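Local structure of 16L protein (Yaba-like disease virus, 6TQP) at residues E76-I79 and K80-D84; I120-S123 and F124-E127; L62-I65 and C66-K70. The protein probably blocks apoptosis of the infected host cell as a poxviral member of the Bcl-2 family. All coordinates share one frame; numbering follows the deposited sequence.

Overall arrangement
The chain is entirely helical where it is regular, as in the Bcl-2 fold, and the three contacts sample three of its helices. Along the chain contact 3 comes first, at the C-terminal end of helix 38-68; contact 1 opens helix 76-92, the next helix, and contact 2 opens helix 120-134. The centres of contacts 1 and 2 lie about 10 Å apart, with Ile-79 and Glu-76 packing on Leu-125 and Pro-121. Contacts 1 and 3, centres about 13 Å apart, also touch, whereas contacts 2 and 3, centres about 18 Å apart, do not. Contact 1 therefore links the other two, while contacts 1 and 3 both meet the bound peptide, consistent with a Bcl-2 ligand groove.

Contact 1: residues E76-I79 and K80-D84; sequences EENI and KHIKD. With NA (sodium ion), chain C.
The carboxamide of Asn-78 meets two side chains of the next helical turn, one with each of its branches. Its CG is turned anti to the backbone N (chi1 -172°), which carries the amide forward along the helix. There ND2 passes 3.6 Å from CD1 of Ile-82, a polar group against a methyl, while OD1 lies at the edge of the His-81 ring and near its plane, 4.1 Å from CD2. Amide and ring planes stand 62° apart, so the two flat groups do not stack. ND2 is satisfied by the carbonyl oxygen of Asp-73, which helps fix the amide; the imidazole is held through ND1 by an acidic side chain of the bound peptide. Beneath them runs regular helical bonding, with Ile-82 N 2.8 Å from Asn-78 O and Lys-83 N 2.9 Å from Ile-79 O. On the exposed side the extended Glu-76 places OE1 2.4 Å from the sodium ion. Further along, Lys-83 NZ forms a salt bridge with Asp-84 OD1 at 3.5 Å; Lys-80 also pairs with this carboxylate, though the position of the oxygen it meets is less certain. Ile-79 and Ile-82 turn inward onto Leu-125 of helix 120-134, and Ile-82 also touches Leu-69, so this first part of helix 76-92 packs on helix 120-134 and on the end of helix 38-68.

Contact 2: residues I120-S123 and F124-E127; sequences IPMS and FLIE
Ile-120 and Phe-124 lie side by side, one turn apart and pointing the same way, with CG2 of the isoleucine 3.5 Å from CE2 of the ring. The methyl comes in obliquely. Over one face of the same ring sits the hydroxyl of Ser-123, its OG 3.9 Å above the plane and displaced toward the rim. On the buried side Met-122 bends at chi2 (57°) and runs across Leu-125, bringing CE to 4.2 Å from CD2; the same methyl grazes Ile-126.

The next layer is the polar scaffold that sets these positions. Ile-120 O accepts two bonds: Phe-124 N donates at 3.0 Å, nearly in line with the C=O bond, and Ser-123 OG donates at 2.5 Å, in the carbonyl plane on a lone pair. Ser-123 achieves this because its OG stands between the backbone N and the carbonyl carbon (chi1 74°), folding the hydroxyl back toward the preceding turn. Leu-125 N on Pro-121 O, at 2.9 Å, continues the helical ladder. Still further out, Met-122 N is held by Asn-119 OD1, the Met-122 side chain packs on Ile-109 and Val-110 of helix 96-113, and Leu-125 rests on Ile-79 and Ile-82 of helix 76-92. Tyr-115 touches Met-122, Ser-123 and Ile-126.

Chemically, the shared acceptor uses two separate directions of one oxygen, so the serine hydroxyl finds its partner without displacing the helical bond. The hydroxyl can then lie against an aromatic face with its proton already engaged, while the sulfur-bearing chain and the leucine pack mainly through apolar atoms toward the interior.

Contact 3: residues L62-I65 and C66-K70; sequences LSYI and CSLLK
Ile-65 and Leu-69 run side by side in the same direction, CG2 of the isoleucine lying 3.7 Å from CD1 of the leucine. That branch is the one anti to the backbone N, while CG1 leans back beside it (chi1 -66°), so the beta-branched side chain presents CG2 to the following turn. Ile-65 O accepts from Leu-69 N at 2.8 Å, and Leu-69 CG rests 3.3 Å from the same oxygen. Both residues are buried: Ile-65 reaches Leu-105 of helix 96-113 and in addition meets a polar side chain of the bound peptide, and Leu-69 packs on Ile-82 and Gln-85 of helix 76-92.

Helix 38-68 closes here in a Schellman motif: Lys-70 leaves helical geometry with a positive phi of 54°, and two bonds return into the last turn. Lys-70 N itself donates to Ser-67 O at 3.2 Å. Beyond it the chain leads on to helix 76-92, the next helix of the Bcl-2 fold.

Tyr-64 and Leu-68 make the second pair. The phenol ring receives the leucine over one face, with CG 4.2 Å above the plane and offset toward the rim; CD1 comes to 3.8 Å from CE2 and lies beside the hydroxyl end as well. Both residues also meet the bound peptide, Leu-68 through an aromatic side chain and Tyr-64 through an acidic one. One turn of helix is closed by Cys-66 N bonding to Leu-62 O at 2.9 Å, and Leu-62 packs on Met-108 and on an apolar side chain of the peptide.

Contact 1: residues E76-I79 and K80-D84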
# COMPACT_ATOMS: atom_id res chain seq x y z
N GLU A 76 -10.57 -16.34 -6.41
CA GLU A 76 -9.34 -16.08 -7.15
C GLU A 76 -9.58 -15.10 -8.29
O GLU A 76 -8.75 -14.22 -8.55
CB GLU A 76 -8.75 -17.39 -7.68
CG GLU A 76 -7.42 -17.22 -8.39
CD GLU A 76 -6.73 -18.53 -8.68
OE1 GLU A 76 -7.41 -19.58 -8.63
OE2 GLU A 76 -5.51 -18.52 -8.95
N GLU A 77 -10.73 -15.21 -8.97
CA GLU A 77 -11.02 -14.33 -10.10
C GLU A 77 -11.15 -12.88 -9.66
O GLU A 77 -10.64 -11.97 -10.33
CB GLU A 77 -12.31 -14.78 -10.81
CG GLU A 77 -12.35 -16.25 -11.21
CD GLU A 77 -12.93 -17.16 -10.12
OE1 GLU A 77 -12.25 -17.38 -9.10
OE2 GLU A 77 -14.07 -17.64 -10.30
N ASN A 78 -11.84 -12.64 -8.55
CA ASN A 78 -12.01 -11.27 -8.11
C ASN A 78 -10.75 -10.71 -7.46
O ASN A 78 -10.49 -9.51 -7.57
CB ASN A 78 -13.18 -11.14 -7.14
CG ASN A 78 -13.50 -9.70 -6.82
OD1 ASN A 78 -13.83 -8.92 -7.71
ND2 ASN A 78 -13.37 -9.33 -5.55
N ILE A 79 -9.96 -11.55 -6.78
CA ILE A 79 -8.69 -11.08 -6.24
C ILE A 79 -7.76 -10.64 -7.37
O ILE A 79 -7.05 -9.63 -7.27
CB ILE A 79 -8.04 -12.16 -5.36
CG1 ILE A 79 -8.77 -12.23 -4.01
CG2 ILE A 79 -6.56 -11.85 -5.15
CD1 ILE A 79 -8.39 -13.41 -3.17
N LYS A 80 -7.73 -11.40 -8.46
CA LYS A 80 -6.95 -10.99 -9.63
C LYS A 80 -7.45 -9.66 -10.16
O LYS A 80 -6.66 -8.78 -10.51
CB LYS A 80 -7.04 -12.08 -10.71
CG LYS A 80 -5.87 -12.13 -11.67
CD LYS A 80 -6.18 -11.41 -12.96
CE LYS A 80 -5.01 -11.48 -13.93
NZ LYS A 80 -5.25 -10.68 -15.16
N HIS A 81 -8.77 -9.49 -10.20
CA HIS A 81 -9.39 -8.24 -10.62
C HIS A 81 -8.96 -7.08 -9.72
O HIS A 81 -8.63 -5.99 -10.21
CB HIS A 81 -10.91 -8.42 -10.61
CG HIS A 81 -11.67 -7.36 -11.34
ND1 HIS A 81 -11.19 -6.73 -12.46
CD2 HIS A 81 -12.90 -6.85 -11.11
CE1 HIS A 81 -12.08 -5.86 -12.89
NE2 HIS A 81 -13.13 -5.91 -12.08
N ILE A 82 -8.94 -7.29 -8.40
CA ILE A 82 -8.50 -6.24 -7.49
C ILE A 82 -7.04 -5.88 -7.76
O ILE A 82 -6.67 -4.70 -7.83
CB ILE A 82 -8.69 -6.68 -6.02
CG1 ILE A 82 -10.18 -6.88 -5.73
CG2 ILE A 82 -8.07 -5.67 -5.06
CD1 ILE A 82 -10.46 -7.55 -4.40
N LYS A 83 -6.19 -6.90 -7.90
CA LYS A 83 -4.78 -6.65 -8.14
C LYS A 83 -4.60 -5.77 -9.37
O LYS A 83 -3.93 -4.73 -9.32
CB LYS A 83 -4.03 -7.97 -8.33
CG LYS A 83 -2.53 -7.82 -8.57
CD LYS A 83 -1.92 -9.08 -9.16
CE LYS A 83 -1.87 -9.03 -10.68
NZ LYS A 83 -0.77 -8.15 -11.17
N ASP A 84 -5.20 -6.17 -10.48
CA ASP A 84 -5.00 -5.44 -11.73
C ASP A 84 -5.52 -4.02 -11.63
O ASP A 84 -4.91 -3.09 -12.18
CB ASP A 84 -5.65 -6.21 -12.88
CG ASP A 84 -4.93 -7.52 -13.17
OD1 ASP A 84 -3.71 -7.59 -12.91
OD2 ASP A 84 -5.58 -8.46 -13.63
NA NA C . -9.49 -20.79 -8.48

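Contact 2: residues I120-S123 and F124-E127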
# COMPACT_ATOMS: atom_id res chain seq x y z
N ILE A 120 -4.08 -18.10 -0.93
CA ILE A 120 -2.85 -17.94 -1.70
C ILE A 120 -2.98 -16.84 -2.74
O ILE A 120 -2.06 -16.00 -2.83
CB ILE A 120 -2.43 -19.29 -2.30
CG1 ILE A 120 -2.09 -20.30 -1.20
CG2 ILE A 120 -1.27 -19.12 -3.28
CD1 ILE A 120 -1.13 -19.80 -0.11
N PRO A 121 -4.04 -16.76 -3.54
CA PRO A 121 -4.19 -15.61 -4.45
C PRO A 121 -4.04 -14.27 -3.75
O PRO A 121 -3.44 -13.35 -4.31
CB PRO A 121 -5.59 -15.80 -5.02
CG PRO A 121 -5.79 -17.28 -4.99
CD PRO A 121 -5.11 -17.76 -3.74
N MET A 122 -4.56 -14.13 -2.53
CA MET A 122 -4.41 -12.87 -1.80
C MET A 122 -2.96 -12.64 -1.41
O MET A 122 -2.45 -11.52 -1.50
CB MET A 122 -5.32 -12.87 -0.57
CG MET A 122 -5.39 -11.54 0.16
SD MET A 122 -5.93 -10.18 -0.90
CE MET A 122 -5.69 -8.78 0.20
N SER A 123 -2.26 -13.69 -0.97
CA SER A 123 -0.84 -13.53 -0.67
C SER A 123 -0.08 -13.00 -1.89
O SER A 123 0.82 -12.17 -1.75
CB SER A 123 -0.23 -14.85 -0.20
OG SER A 123 -0.08 -15.74 -1.30
N PHE A 124 -0.41 -13.50 -3.08
CA PHE A 124 0.29 -13.05 -4.28
C PHE A 124 -0.12 -11.64 -4.66
O PHE A 124 0.69 -10.88 -5.22
CB PHE A 124 0.03 -14.00 -5.45
CG PHE A 124 0.72 -15.34 -5.31
CD1 PHE A 124 1.92 -15.47 -4.62
CD2 PHE A 124 0.17 -16.48 -5.90
CE1 PHE A 124 2.54 -16.71 -4.50
CE2 PHE A 124 0.78 -17.71 -5.78
CZ PHE A 124 1.97 -17.83 -5.09
N LEU A 125 -1.38 -11.27 -4.40
CA LEU A 125 -1.78 -9.88 -4.55
C LEU A 125 -0.89 -8.98 -3.71
O LEU A 125 -0.45 -7.91 -4.16
CB LEU A 125 -3.24 -9.70 -4.14
CG LEU A 125 -3.80 -8.29 -4.32
CD1 LEU A 125 -5.30 -8.36 -4.63
CD2 LEU A 125 -3.56 -7.44 -3.10
N ILE A 126 -0.64 -9.38 -2.47
CA ILE A 126 0.19 -8.55 -1.60
C ILE A 126 1.60 -8.48 -2.17
O ILE A 126 2.21 -7.41 -2.27
CB ILE A 126 0.18 -9.09 -0.16
CG1 ILE A 126 -1.24 -9.01 0.41
CG2 ILE A 126 1.17 -8.30 0.70
CD1 ILE A 126 -1.44 -9.85 1.68
N GLU A 127 2.15 -9.64 -2.54
CA GLU A 127 3.48 -9.69 -3.15
C GLU A 127 3.55 -8.83 -4.40
O GLU A 127 4.46 -8.00 -4.56
CB GLU A 127 3.83 -11.14 -3.50
CG GLU A 127 4.28 -11.97 -2.32
CD GLU A 127 5.71 -11.70 -1.94
OE1 GLU A 127 6.44 -11.11 -2.77
OE2 GLU A 127 6.11 -12.07 -0.81

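Contact 3: residues L62-I65 and C66-K70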
# COMPACT_ATOMS: atom_id res chain seq x y z
N LEU A 62 -11.16 5.13 1.61
CA LEU A 62 -10.65 3.79 1.38
C LEU A 62 -11.77 2.76 1.39
O LEU A 62 -11.77 1.83 0.58
CB LEU A 62 -9.61 3.44 2.45
CG LEU A 62 -8.33 4.27 2.44
CD1 LEU A 62 -7.50 4.01 3.69
CD2 LEU A 62 -7.49 4.00 1.21
N SER A 63 -12.73 2.89 2.32
CA SER A 63 -13.85 1.96 2.35
C SER A 63 -14.66 2.04 1.07
O SER A 63 -15.18 1.03 0.59
CB SER A 63 -14.76 2.26 3.55
OG SER A 63 -14.08 2.09 4.78
N TYR A 64 -14.80 3.25 0.51
CA TYR A 64 -15.49 3.42 -0.76
C TYR A 64 -14.77 2.66 -1.87
O TYR A 64 -15.39 1.92 -2.64
CB TYR A 64 -15.59 4.90 -1.08
CG TYR A 64 -15.97 5.24 -2.51
CD1 TYR A 64 -17.27 5.09 -2.96
CD2 TYR A 64 -15.03 5.75 -3.39
CE1 TYR A 64 -17.62 5.40 -4.25
CE2 TYR A 64 -15.37 6.06 -4.69
CZ TYR A 64 -16.67 5.90 -5.11
OH TYR A 64 -17.01 6.22 -6.41
N ILE A 65 -13.45 2.80 -1.93
CA ILE A 65 -12.67 2.06 -2.92
C ILE A 65 -12.91 0.56 -2.76
O ILE A 65 -13.14 -0.17 -3.73
CB ILE A 65 -11.18 2.41 -2.79
CG1 ILE A 65 -10.98 3.88 -3.16
CG2 ILE A 65 -10.32 1.48 -3.67
CD1 ILE A 65 -9.59 4.40 -2.83
N CYS A 66 -12.84 0.08 -1.51
CA CYS A 66 -13.07 -1.33 -1.26
C CYS A 66 -14.45 -1.77 -1.71
O CYS A 66 -14.64 -2.91 -2.14
CB CYS A 66 -12.87 -1.63 0.23
SG CYS A 66 -11.15 -1.45 0.79
N SER A 67 -15.45 -0.89 -1.59
CA SER A 67 -16.77 -1.21 -2.12
C SER A 67 -16.72 -1.37 -3.63
O SER A 67 -17.29 -2.31 -4.19
CB SER A 67 -17.79 -0.13 -1.74
OG SER A 67 -19.04 -0.41 -2.33
N LEU A 68 -16.03 -0.45 -4.31
CA LEU A 68 -15.88 -0.59 -5.75
C LEU A 68 -15.18 -1.90 -6.10
O LEU A 68 -15.59 -2.60 -7.03
CB LEU A 68 -15.09 0.59 -6.32
CG LEU A 68 -15.71 1.97 -6.17
CD1 LEU A 68 -14.77 3.01 -6.81
CD2 LEU A 68 -17.08 2.04 -6.82
N LEU A 69 -14.12 -2.24 -5.36
CA LEU A 69 -13.33 -3.44 -5.64
C LEU A 69 -14.03 -4.72 -5.22
O LEU A 69 -13.49 -5.81 -5.48
CB LEU A 69 -11.99 -3.36 -4.91
CG LEU A 69 -11.09 -2.19 -5.27
CD1 LEU A 69 -9.94 -2.10 -4.28
CD2 LEU A 69 -10.58 -2.35 -6.68
N LYS A 70 -15.20 -4.64 -4.59
CA LYS A 70 -15.95 -5.82 -4.13
C LYS A 70 -15.07 -6.71 -3.25
O LYS A 70 -14.99 -7.93 -3.45
CB LYS A 70 -16.50 -6.59 -5.33
CG LYS A 70 -17.26 -5.73 -6.33
CD LYS A 70 -17.44 -6.43 -7.68
CE LYS A 70 -18.48 -7.53 -7.61
NZ LYS A 70 -19.84 -6.98 -7.36